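Local structure of 8-demethyl-8-aminoriboflavin-5'-phosphate synthase (Streptomyces davawensis, 5MLD) at residues H139-A142 against G143-N147. The protein converts riboflavin-5'-phosphate (FMN) into 8-amino-8-demethylriboflavin 5'-phosphate, replacing the C-8 methyl group with an amino group on the way to the antibiotic roseoflavin. Residues are numbered along the deposited sequence; the frame is centred on the assembly and turned at random.
Sequences HHVA and GTVLN
With CG1 trans to the backbone N in both (chi1 174° in Val141), Val141 and Val145, one turn apart, hold the same rotamer and stand side by side, so that CG1 of Val141 meets CG2 of Val145 at 3.8 Å. They belong to helix 138-152 of the flavodoxin-like fold, the helix of the beta-alpha-beta unit formed with strands 125-132 and 154-155. Compact branched valines suit this face because it lies against the sheet, Val141 on Met131 and Val145 on Leu129, while the small Ala142 fits over both of these strand residues.

The backbone follows the regular i to i+4 pattern. Val145 N binds Val141 O at 2.8 Å, almost straight at the hydrogen, and Leu146 N binds Ala142 O at 2.9 Å. Gly143 N takes His139 O in the same way, and Thr144 N takes His140 O. The ring of His139 meets Tyr163 edge-to-face.

His140 and Thr144 lie at a subunit interface. The His140 ring runs alongside Thr144, with CD2 4.0 Å from the hydroxyl OG1. An imidazole with two ring nitrogens suits this place: ND1 bonds to OD1 of Asn94, an FMN-binding residue, and NE2 bonds to NE2 of His140 of a neighbouring subunit. Thr144 packs on that same neighbouring histidine. Its chi1 of -61° puts OG1 beside its own backbone N; the hydroxyl hydrogen may point to a different acceptor, so there is at most a weak bond from Thr144 OG1 back to His140 O, 3.3 Å away.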
loop_
_atom_site.group_PDB
_atom_site.type_symbol
_atom_site.label_atom_id
_atom_site.label_comp_id
_atom_site.label_asym_id
_atom_site.label_seq_id
_atom_site.Cartn_x
_atom_site.Cartn_y
_atom_site.Cartn_z
ATOM N N HIS A 139 5.073 -5.144 -6.455
ATOM C CA HIS A 139 4.442 -5.913 -5.374
ATOM C C HIS A 139 3.297 -5.143 -4.706
ATOM O O HIS A 139 2.313 -5.747 -4.244
ATOM C CB HIS A 139 5.513 -6.343 -4.367
ATOM C CG HIS A 139 6.473 -7.347 -4.931
ATOM N ND1 HIS A 139 7.763 -7.029 -5.302
ATOM C CD2 HIS A 139 6.309 -8.657 -5.236
ATOM C CE1 HIS A 139 8.357 -8.101 -5.794
ATOM N NE2 HIS A 139 7.499 -9.104 -5.758
ATOM N N HIS A 140 3.400 -3.821 -4.656
ATOM C CA HIS A 140 2.320 -2.997 -4.115
ATOM C C HIS A 140 1.062 -3.103 -4.976
ATOM O O HIS A 140 -0.046 -3.313 -4.465
ATOM C CB HIS A 140 2.805 -1.546 -4.012
ATOM C CG HIS A 140 1.813 -0.608 -3.390
ATOM N ND1 HIS A 140 1.892 0.759 -3.542
ATOM C CD2 HIS A 140 0.736 -0.837 -2.600
ATOM C CE1 HIS A 140 0.900 1.333 -2.881
ATOM N NE2 HIS A 140 0.190 0.387 -2.294
ATOM N N VAL A 141 1.219 -2.991 -6.297
ATOM C CA VAL A 141 0.070 -3.115 -7.184
ATOM C C VAL A 141 -0.514 -4.516 -7.110
ATOM O O VAL A 141 -1.740 -4.689 -7.085
ATOM C CB VAL A 141 0.470 -2.749 -8.630
ATOM C CG1 VAL A 141 -0.675 -3.012 -9.568
ATOM C CG2 VAL A 141 0.865 -1.281 -8.704
ATOM N N ALA A 142 0.350 -5.533 -7.073
ATOM C CA ALA A 142 -0.136 -6.906 -6.998
ATOM C C ALA A 142 -0.969 -7.107 -5.749
ATOM O O ALA A 142 -2.050 -7.701 -5.807
ATOM C CB ALA A 142 1.033 -7.896 -7.036
ATOM N N GLY A 143 -0.510 -6.579 -4.620
ATOM C CA GLY A 143 -1.289 -6.717 -3.400
ATOM C C GLY A 143 -2.658 -6.082 -3.537
ATOM O O GLY A 143 -3.679 -6.693 -3.207
ATOM N N THR A 144 -2.700 -4.854 -4.062
ATOM C CA THR A 144 -3.971 -4.138 -4.171
ATOM C C THR A 144 -4.911 -4.809 -5.172
ATOM O O THR A 144 -6.089 -5.046 -4.874
ATOM C CB THR A 144 -3.706 -2.679 -4.561
ATOM O OG1 THR A 144 -2.917 -2.063 -3.539
ATOM C CG2 THR A 144 -5.001 -1.928 -4.662
ATOM N N VAL A 145 -4.406 -5.144 -6.359
ATOM C CA VAL A 145 -5.281 -5.685 -7.401
ATOM C C VAL A 145 -5.740 -7.097 -7.052
ATOM O O VAL A 145 -6.923 -7.433 -7.196
ATOM C CB VAL A 145 -4.573 -5.652 -8.762
ATOM C CG1 VAL A 145 -5.396 -6.388 -9.807
ATOM C CG2 VAL A 145 -4.297 -4.211 -9.187
ATOM N N LEU A 146 -4.815 -7.955 -6.614
ATOM C CA LEU A 146 -5.204 -9.339 -6.352
ATOM C C LEU A 146 -6.112 -9.440 -5.135
ATOM O O LEU A 146 -7.013 -10.295 -5.105
ATOM C CB LEU A 146 -3.959 -10.222 -6.196
ATOM C CG LEU A 146 -3.235 -10.461 -7.526
ATOM C CD1 LEU A 146 -1.861 -11.051 -7.306
ATOM C CD2 LEU A 146 -4.096 -11.343 -8.475
ATOM N N ASN A 147 -5.904 -8.578 -4.137
ATOM C CA ASN A 147 -6.843 -8.490 -3.021
ATOM C C ASN A 147 -8.245 -8.145 -3.512
ATOM O O ASN A 147 -9.229 -8.777 -3.110
ATOM C CB ASN A 147 -6.378 -7.446 -1.998
ATOM C CG ASN A 147 -7.376 -7.282 -0.839
ATOM O OD1 ASN A 147 -8.135 -6.303 -0.762
ATOM N ND2 ASN A 147 -7.410 -8.268 0.032
#